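Local coordinates for protein PduO-type ATP--cob(I)alamin adenosyltransferase (Sulfolobus tokodaii, PDB 1WOZ) that probably transfers the adenosyl group of ATP to the cobalt of cob(I)alamin, as trimeric PduO-type adenosyltransferases do, at residues 100-105 / 169-174; 93-98 / 157-162; 39-44 / 112-117. All blocks are in the same frame, centred on the assembly; numbering follows the deposited sequence.

In the fold
Along the chain the first segments come in the order 39-44, 93-98, 100-105 and their partners in the order 112-117, 157-162, 169-174, so each contact crosses the other two. Contact 3 pairs helix 23-44 with helix 109-134 deep in the bundle. Contact 2, with its centre about 16 Å from that of contact 3, joins helix 79-96 to helix 140-163. The centre of contact 1 lies about 14 Å from that of contact 2 and 20 Å from that of contact 3; there the stretches that follow helices 79-96 and 140-163 pair as a short antiparallel ribbon. V103 packs on L158 and P105 on H115, tying ribbon to bundle. Contacts 1 and 3 also touch the second subunit of the trimer.

Contact 1 of 3, residues 100-105 / 169-174; sequences KLFVIP and KIYDIG
I173 lays its CD1 methyl over one face of the F102 ring, 3.7 Å from the ring centroid and 17° off the normal, a CH-pi contact. Its other branch, CG2, comes 3.4 Å from F102 CE1, so both methyl groups of the isoleucine grip the phenyl group. I173 holds CG1 between its backbone N and carbonyl carbon (chi1 59°), and that branch carries CD1 above the ring. On the other side of the ribbon, the CG2 branch of I170 rests 3.8 Å from K100 CB. The aliphatic end of K100 passes D172, whose OD2 lies 3.6 Å from K100 CD, while the lysine nitrogen stays too distant for an ion pair.

Behind these side chains is a ladder of backbone bonds. F102 both gives and takes: its N donates to Y171 O and its O accepts from Y171 N at 2.9 Å. I173 N meets L101 O almost straight, at 175°, and I104 N reaches K169 O at 2.8 Å. Beyond the last rung a water accepts from K169 N and donates to I104 O. The peptide bond before F102 is cis, where the first segment turns its corner; the second turns at G174, whose N closes an Asx turn by donating to D172 OD1.

V103 and I170 form a non-hydrogen-bonded antiparallel pair, and V103 continues inward to H115 of helix 109-134 and to F154 and L158 of helix 140-163. The Y171 ring points to the second subunit, where it meets F62 with the planes near parallel and its OH bonds to E66. A bound polypropylene-glycol fragment lies about 4 Å from the F102 side chain. The two-stranded ribbon thus sits at the surface, bridging helices 109-134 and 140-163 and a neighbouring chain.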
loop_
_atom_site.group_PDB
_atom_site.type_symbol
_atom_site.label_atom_id
_atom_site.label_comp_id
_atom_site.label_asym_id
_atom_site.label_seq_id
_atom_site.Cartn_x
_atom_site.Cartn_y
_atom_site.Cartn_z
ATOM N N LYS A 100 -15.413 21.304 3.830
ATOM C CA LYS A 100 -16.276 20.597 4.768
ATOM C C LYS A 100 -15.617 19.256 5.099
ATOM O O LYS A 100 -14.919 18.673 4.250
ATOM C CB LYS A 100 -17.625 20.283 4.120
ATOM C CG LYS A 100 -18.547 21.484 3.886
ATOM C CD LYS A 100 -19.790 21.001 3.134
ATOM C CE LYS A 100 -21.009 21.869 3.410
ATOM N NZ LYS A 100 -20.745 23.265 3.017
ATOM N N LEU A 101 -15.864 18.766 6.313
ATOM C CA LEU A 101 -15.343 17.470 6.768
ATOM C C LEU A 101 -16.549 16.521 6.901
ATOM O O LEU A 101 -17.662 16.977 7.206
ATOM C CB LEU A 101 -14.639 17.658 8.122
ATOM C CG LEU A 101 -13.486 18.676 8.053
ATOM C CD1 LEU A 101 -12.914 18.909 9.462
ATOM C CD2 LEU A 101 -12.390 18.143 7.094
ATOM N N PHE A 102 -16.372 15.221 6.645
ATOM C CA PHE A 102 -15.106 14.615 6.232
ATOM C C PHE A 102 -14.955 14.629 4.722
ATOM O O PHE A 102 -15.934 14.547 4.000
ATOM C CB PHE A 102 -15.052 13.138 6.640
ATOM C CG PHE A 102 -14.976 12.906 8.103
ATOM C CD1 PHE A 102 -15.882 12.054 8.724
ATOM C CD2 PHE A 102 -13.981 13.503 8.865
ATOM C CE1 PHE A 102 -15.793 11.800 10.092
ATOM C CE2 PHE A 102 -13.886 13.254 10.235
ATOM C CZ PHE A 102 -14.793 12.403 10.845
ATOM N N VAL A 103 -13.712 14.706 4.255
ATOM C CA VAL A 103 -13.433 14.648 2.832
ATOM C C VAL A 103 -13.297 13.155 2.480
ATOM O O VAL A 103 -12.583 12.412 3.161
ATOM C CB VAL A 103 -12.109 15.391 2.489
ATOM C CG1 VAL A 103 -11.613 14.985 1.088
ATOM C CG2 VAL A 103 -12.349 16.897 2.556
ATOM N N ILE A 104 -14.010 12.717 1.445
ATOM C CA ILE A 104 -13.929 11.325 0.987
ATOM C C ILE A 104 -12.687 11.315 0.105
ATOM O O ILE A 104 -12.627 12.019 -0.917
ATOM C CB ILE A 104 -15.180 10.935 0.177
ATOM C CG1 ILE A 104 -16.410 10.966 1.108
ATOM C CG2 ILE A 104 -14.973 9.532 -0.467
ATOM C CD1 ILE A 104 -17.765 10.669 0.406
ATOM N N PRO A 105 -11.675 10.513 0.476
ATOM C CA PRO A 105 -10.442 10.485 -0.311
ATOM C C PRO A 105 -10.572 10.116 -1.789
ATOM O O PRO A 105 -11.140 9.079 -2.139
ATOM C CB PRO A 105 -9.545 9.521 0.486
ATOM C CG PRO A 105 -10.526 8.569 1.086
ATOM C CD PRO A 105 -11.652 9.485 1.536
ATOM N N LYS A 169 -15.549 15.368 -2.567
ATOM C CA LYS A 169 -16.722 14.571 -2.215
ATOM C C LYS A 169 -16.707 14.618 -0.683
ATOM O O LYS A 169 -15.668 14.434 -0.084
ATOM C CB LYS A 169 -16.557 13.118 -2.661
ATOM C CG LYS A 169 -16.156 12.947 -4.117
ATOM C CD LYS A 169 -17.309 13.185 -5.057
ATOM C CE LYS A 169 -16.922 12.779 -6.495
ATOM N NZ LYS A 169 -18.101 12.764 -7.382
ATOM N N ILE A 170 -17.859 14.854 -0.074
ATOM C CA ILE A 170 -17.975 14.987 1.377
ATOM C C ILE A 170 -18.938 13.986 2.059
ATOM O O ILE A 170 -20.025 13.693 1.545
ATOM C CB ILE A 170 -18.506 16.421 1.740
ATOM C CG1 ILE A 170 -17.786 17.505 0.907
ATOM C CG2 ILE A 170 -18.355 16.687 3.260
ATOM C CD1 ILE A 170 -16.292 17.653 1.159
ATOM N N TYR A 171 -18.517 13.469 3.210
ATOM C CA TYR A 171 -19.350 12.609 4.047
ATOM C C TYR A 171 -19.453 13.581 5.223
ATOM O O TYR A 171 -18.640 13.575 6.155
ATOM C CB TYR A 171 -18.628 11.349 4.488
ATOM C CG TYR A 171 -19.521 10.481 5.350
ATOM C CD1 TYR A 171 -20.452 9.610 4.770
ATOM C CD2 TYR A 171 -19.459 10.553 6.750
ATOM C CE1 TYR A 171 -21.291 8.830 5.557
ATOM C CE2 TYR A 171 -20.303 9.771 7.554
ATOM C CZ TYR A 171 -21.208 8.912 6.949
ATOM O OH TYR A 171 -21.985 8.097 7.724
ATOM N N ASP A 172 -20.462 14.435 5.132
ATOM C CA ASP A 172 -20.685 15.531 6.056
ATOM C C ASP A 172 -20.936 15.272 7.530
ATOM O O ASP A 172 -21.969 14.706 7.901
ATOM C CB ASP A 172 -21.817 16.392 5.496
ATOM C CG ASP A 172 -21.633 17.844 5.813
ATOM O OD1 ASP A 172 -21.294 18.143 6.975
ATOM O OD2 ASP A 172 -21.825 18.678 4.895
ATOM N N ILE A 173 -20.015 15.731 8.370
ATOM C CA ILE A 173 -20.159 15.556 9.820
ATOM C C ILE A 173 -20.467 16.889 10.508
ATOM O O ILE A 173 -20.478 16.971 11.729
ATOM C CB ILE A 173 -18.892 14.943 10.463
ATOM C CG1 ILE A 173 -17.677 15.838 10.191
ATOM C CG2 ILE A 173 -18.692 13.550 9.947
ATOM C CD1 ILE A 173 -16.497 15.558 11.064
ATOM N N GLY A 174 -20.691 17.935 9.717
ATOM C CA GLY A 174 -21.050 19.222 10.283
ATOM C C GLY A 174 -19.959 20.199 10.657
ATOM O O GLY A 174 -20.250 21.271 11.197
HETATM O O HOH W 1 -12.986 14.349 -2.391
#

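Contact 2 of 3, residues 93-98 / 157-162; sequences RKESGP and ALVANK
S96 and V159 bring helices 79-96 and 140-163 to their closest backbone approach here, with 5.1 Å between the two CA atoms. This is the tight part, backed by the buried L158 and V159: S96 CB sits 3.8 Å from L158 CB and 3.9 Å from V159 CG2. The small side chain lets the helices come this near, and its hydroxyl turns back to its own chain, OG donating to G97 O in the carbonyl plane on a lone pair. G97, with positive phi (81°), ends the helix.

Toward solvent the contact turns more polar, and long chains touch at few atoms. E95 stands extended, crossing V159 at about a right angle, with OE2 3.5 Å from V159 CG1; its carboxylate forms a salt bridge with R163, one residue past the second segment. The exposed K162 stretches along the other flank, its CE 3.3 Å from E95 O. No hydrogen bond joins the two segments.

R93, on the far side of its helix, salt-bridges the chain terminus at W177. L158 also packs on V99 and E168 in the adjoining loops, while A157 and N161 face helix 109-134, so helix 140-163 lies between helices 79-96 and 109-134.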
loop_
_atom_site.group_PDB
_atom_site.type_symbol
_atom_site.label_atom_id
_atom_site.label_comp_id
_atom_site.label_asym_id
_atom_site.label_seq_id
_atom_site.Cartn_x
_atom_site.Cartn_y
_atom_site.Cartn_z
ATOM N N ARG A 93 -3.662 25.447 2.476
ATOM C CA ARG A 93 -5.030 25.677 2.886
ATOM C C ARG A 93 -5.469 27.082 2.472
ATOM O O ARG A 93 -6.647 27.304 2.174
ATOM C CB ARG A 93 -5.149 25.483 4.398
ATOM C CG ARG A 93 -6.416 26.059 4.994
ATOM C CD ARG A 93 -7.704 25.330 4.546
ATOM N NE ARG A 93 -8.840 25.922 5.247
ATOM C CZ ARG A 93 -9.229 27.191 5.095
ATOM N NH1 ARG A 93 -8.593 27.991 4.245
ATOM N NH2 ARG A 93 -10.215 27.685 5.838
ATOM N N LYS A 94 -4.541 28.038 2.461
ATOM C CA LYS A 94 -4.903 29.393 2.024
ATOM C C LYS A 94 -5.338 29.327 0.569
ATOM O O LYS A 94 -6.264 30.035 0.156
ATOM C CB LYS A 94 -3.726 30.381 2.146
ATOM C CG LYS A 94 -3.464 30.897 3.561
ATOM C CD LYS A 94 -2.236 31.830 3.584
ATOM C CE LYS A 94 -2.210 32.739 4.819
ATOM N NZ LYS A 94 -2.545 32.015 6.082
ATOM N N GLU A 95 -4.686 28.468 -0.213
ATOM C CA GLU A 95 -5.045 28.354 -1.624
ATOM C C GLU A 95 -6.344 27.586 -1.841
ATOM O O GLU A 95 -7.157 27.975 -2.676
ATOM C CB GLU A 95 -3.935 27.660 -2.436
ATOM C CG GLU A 95 -4.199 27.659 -3.962
ATOM C CD GLU A 95 -3.114 26.963 -4.772
ATOM O OE1 GLU A 95 -1.938 26.912 -4.329
ATOM O OE2 GLU A 95 -3.440 26.477 -5.869
ATOM N N SER A 96 -6.546 26.492 -1.113
ATOM C CA SER A 96 -7.752 25.702 -1.317
ATOM C C SER A 96 -8.976 26.344 -0.698
ATOM O O SER A 96 -10.095 26.133 -1.162
ATOM C CB SER A 96 -7.595 24.284 -0.730
ATOM O OG SER A 96 -7.548 24.324 0.682
ATOM N N GLY A 97 -8.770 27.145 0.339
ATOM C CA GLY A 97 -9.924 27.725 1.002
ATOM C C GLY A 97 -10.500 26.673 1.947
ATOM O O GLY A 97 -9.974 25.548 2.037
ATOM N N PRO A 98 -11.589 26.992 2.661
ATOM C CA PRO A 98 -12.194 26.035 3.595
ATOM C C PRO A 98 -12.850 24.829 2.930
ATOM O O PRO A 98 -13.402 24.922 1.834
ATOM C CB PRO A 98 -13.217 26.887 4.357
ATOM C CG PRO A 98 -13.677 27.880 3.288
ATOM C CD PRO A 98 -12.337 28.266 2.633
ATOM N N ALA A 157 -3.688 17.540 -1.041
ATOM C CA ALA A 157 -4.693 16.852 -1.851
ATOM C C ALA A 157 -5.860 17.799 -2.183
ATOM O O ALA A 157 -6.427 17.731 -3.277
ATOM C CB ALA A 157 -5.205 15.591 -1.114
ATOM N N LEU A 158 -6.213 18.680 -1.245
ATOM C CA LEU A 158 -7.283 19.662 -1.493
ATOM C C LEU A 158 -6.867 20.609 -2.625
ATOM O O LEU A 158 -7.667 20.924 -3.521
ATOM C CB LEU A 158 -7.546 20.517 -0.241
ATOM C CG LEU A 158 -7.947 19.789 1.044
ATOM C CD1 LEU A 158 -8.138 20.813 2.162
ATOM C CD2 LEU A 158 -9.230 18.969 0.803
ATOM N N VAL A 159 -5.622 21.083 -2.568
ATOM C CA VAL A 159 -5.125 21.988 -3.586
ATOM C C VAL A 159 -4.999 21.269 -4.930
ATOM O O VAL A 159 -5.304 21.860 -5.990
ATOM C CB VAL A 159 -3.769 22.630 -3.167
ATOM C CG1 VAL A 159 -3.155 23.382 -4.358
ATOM C CG2 VAL A 159 -4.008 23.627 -1.997
ATOM N N ALA A 160 -4.583 19.998 -4.903
ATOM C CA ALA A 160 -4.472 19.219 -6.144
ATOM C C ALA A 160 -5.820 19.168 -6.872
ATOM O O ALA A 160 -5.886 19.344 -8.111
ATOM C CB ALA A 160 -4.009 17.781 -5.839
ATOM N N ASN A 161 -6.891 18.872 -6.138
ATOM C CA ASN A 161 -8.216 18.830 -6.780
ATOM C C ASN A 161 -8.624 20.200 -7.297
ATOM O O ASN A 161 -9.137 20.319 -8.396
ATOM C CB ASN A 161 -9.293 18.277 -5.821
ATOM C CG ASN A 161 -9.300 16.757 -5.801
ATOM O OD1 ASN A 161 -8.879 16.119 -6.777
ATOM N ND2 ASN A 161 -9.765 16.169 -4.704
ATOM N N LYS A 162 -8.406 21.244 -6.507
ATOM C CA LYS A 162 -8.739 22.593 -6.976
ATOM C C LYS A 162 -8.004 22.907 -8.278
ATOM O O LYS A 162 -8.602 23.410 -9.243
ATOM C CB LYS A 162 -8.351 23.639 -5.932
ATOM C CG LYS A 162 -8.627 25.076 -6.363
ATOM C CD LYS A 162 -8.279 26.025 -5.225
ATOM C CE LYS A 162 -8.401 27.492 -5.640
ATOM N NZ LYS A 162 -9.824 27.876 -5.821
#

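Contact 3 of 3, residues 39-44 / 112-117; sequences GFAISK and SVLHVT
V113 sets CG1 anti to its backbone N (chi1 -176°), which aims that methyl group straight across at helix 23-44, and F40 likewise swings its ring out anti to the backbone N (chi1 179°). The two side chains cross at about a right angle, with V113 CG1 3.6 Å from F40 CD1. The same methyl lies 3.7 Å from A41 CA, so V113 rests on the backbone of the opposite helix as well as on its side chains. A41, with only a CB to offer, leaves room for this: the CA atoms of A41 and V113 are 5.7 Å apart. Its CB also touches L114 CD2 at 4.3 Å and lies 4.0 Å from T117 OG1.

T117 makes no hydrogen bond across the interface. Its OG1 turns back one helical turn and donates to V113 O at 2.8 Å, and T117 N reaches the same oxygen from the opposite face of the carbonyl plane, two bonds gripping one acceptor. On the other helix S43 OG donates to F40 O, three residues back, while its own N bonds to G39 O. K44 lays its CG over one face of the F40 ring, and its ammonium group then leaves to form salt bridges with E109 of its own chain and E109 of the third subunit.

The pair is buried on several sides. T117 also packs on F37 and I38, while L114 reaches M50 of helix 48-69 and L153 of helix 140-163. F40 packs on V113 of the third subunit, and V113 on F40 of the second, repeating the phenylalanine-valine contact between chains. The axes of segments 39-44 and 112-117 come within 9.3 Å and their directions differ by 169°, so the helices here run antiparallel, one pair of the helical bundle characteristic of PduO-type adenosyltransferases, which assemble into trimers.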
loop_
_atom_site.group_PDB
_atom_site.type_symbol
_atom_site.label_atom_id
_atom_site.label_comp_id
_atom_site.label_asym_id
_atom_site.label_seq_id
_atom_site.Cartn_x
_atom_site.Cartn_y
_atom_site.Cartn_z
ATOM N N GLY A 39 7.600 9.100 -2.901
ATOM C CA GLY A 39 8.327 9.151 -4.156
ATOM C C GLY A 39 7.344 8.941 -5.299
ATOM O O GLY A 39 7.455 9.601 -6.339
ATOM N N PHE A 40 6.379 8.030 -5.115
ATOM C CA PHE A 40 5.369 7.761 -6.156
ATOM C C PHE A 40 4.469 9.002 -6.340
ATOM O O PHE A 40 4.205 9.433 -7.465
ATOM C CB PHE A 40 4.545 6.502 -5.776
ATOM C CG PHE A 40 3.459 6.138 -6.776
ATOM C CD1 PHE A 40 2.151 5.917 -6.347
ATOM C CD2 PHE A 40 3.748 5.992 -8.132
ATOM C CE1 PHE A 40 1.139 5.553 -7.250
ATOM C CE2 PHE A 40 2.740 5.629 -9.048
ATOM C CZ PHE A 40 1.440 5.410 -8.601
ATOM N N ALA A 41 4.032 9.614 -5.246
ATOM C CA ALA A 41 3.193 10.827 -5.355
ATOM C C ALA A 41 3.944 11.934 -6.130
ATOM O O ALA A 41 3.369 12.620 -7.001
ATOM C CB ALA A 41 2.847 11.334 -3.999
ATOM N N ILE A 42 5.223 12.124 -5.800
ATOM C CA ILE A 42 6.027 13.121 -6.504
ATOM C C ILE A 42 6.056 12.831 -8.009
ATOM O O ILE A 42 5.881 13.741 -8.824
ATOM C CB ILE A 42 7.484 13.162 -5.958
ATOM C CG1 ILE A 42 7.481 13.717 -4.531
ATOM C CG2 ILE A 42 8.397 14.028 -6.898
ATOM C CD1 ILE A 42 8.812 13.517 -3.773
ATOM N N SER A 43 6.257 11.573 -8.396
ATOM C CA SER A 43 6.300 11.245 -9.821
ATOM C C SER A 43 4.960 11.499 -10.538
ATOM O O SER A 43 4.922 11.638 -11.759
ATOM C CB SER A 43 6.711 9.776 -10.042
ATOM O OG SER A 43 5.631 8.873 -9.795
ATOM N N LYS A 44 3.868 11.575 -9.791
ATOM C CA LYS A 44 2.541 11.762 -10.394
ATOM C C LYS A 44 1.999 13.195 -10.299
ATOM O O LYS A 44 0.936 13.499 -10.830
ATOM C CB LYS A 44 1.525 10.834 -9.710
ATOM C CG LYS A 44 1.838 9.347 -9.776
ATOM C CD LYS A 44 1.693 8.820 -11.175
ATOM C CE LYS A 44 0.238 8.850 -11.637
ATOM N NZ LYS A 44 0.103 8.314 -13.029
ATOM N N SER A 112 -5.704 11.757 -5.338
ATOM C CA SER A 112 -5.904 10.377 -4.898
ATOM C C SER A 112 -4.609 9.754 -4.405
ATOM O O SER A 112 -4.608 9.083 -3.375
ATOM C CB SER A 112 -6.492 9.511 -6.027
ATOM O OG SER A 112 -7.786 9.975 -6.384
ATOM N N VAL A 113 -3.505 9.968 -5.123
ATOM C CA VAL A 113 -2.248 9.386 -4.675
ATOM C C VAL A 113 -1.779 10.053 -3.388
ATOM O O VAL A 113 -1.149 9.403 -2.533
ATOM C CB VAL A 113 -1.160 9.455 -5.763
ATOM C CG1 VAL A 113 0.109 8.739 -5.276
ATOM C CG2 VAL A 113 -1.653 8.746 -7.017
ATOM N N LEU A 114 -2.085 11.345 -3.234
ATOM C CA LEU A 114 -1.737 12.061 -1.997
ATOM C C LEU A 114 -2.522 11.502 -0.811
ATOM O O LEU A 114 -1.979 11.392 0.298
ATOM C CB LEU A 114 -2.002 13.570 -2.149
ATOM C CG LEU A 114 -0.901 14.241 -3.024
ATOM C CD1 LEU A 114 -1.393 15.607 -3.522
ATOM C CD2 LEU A 114 0.400 14.405 -2.227
ATOM N N HIS A 115 -3.797 11.162 -1.029
ATOM C CA HIS A 115 -4.601 10.586 0.043
ATOM C C HIS A 115 -4.099 9.190 0.414
ATOM O O HIS A 115 -4.137 8.795 1.584
ATOM C CB HIS A 115 -6.081 10.502 -0.360
ATOM C CG HIS A 115 -6.822 11.779 -0.140
ATOM N ND1 HIS A 115 -6.954 12.346 1.110
ATOM C CD2 HIS A 115 -7.453 12.614 -1.006
ATOM C CE1 HIS A 115 -7.630 13.478 1.007
ATOM N NE2 HIS A 115 -7.944 13.663 -0.266
ATOM N N VAL A 116 -3.670 8.418 -0.582
ATOM C CA VAL A 116 -3.139 7.095 -0.267
ATOM C C VAL A 116 -1.883 7.280 0.601
ATOM O O VAL A 116 -1.692 6.598 1.616
ATOM C CB VAL A 116 -2.742 6.319 -1.550
ATOM C CG1 VAL A 116 -1.837 5.139 -1.180
ATOM C CG2 VAL A 116 -4.004 5.833 -2.291
ATOM N N THR A 117 -1.033 8.212 0.188
ATOM C CA THR A 117 0.205 8.496 0.905
ATOM C C THR A 117 -0.132 8.974 2.326
ATOM O O THR A 117 0.502 8.561 3.305
ATOM C CB THR A 117 1.015 9.547 0.112
ATOM O OG1 THR A 117 1.242 9.029 -1.206
ATOM C CG2 THR A 117 2.372 9.819 0.765
#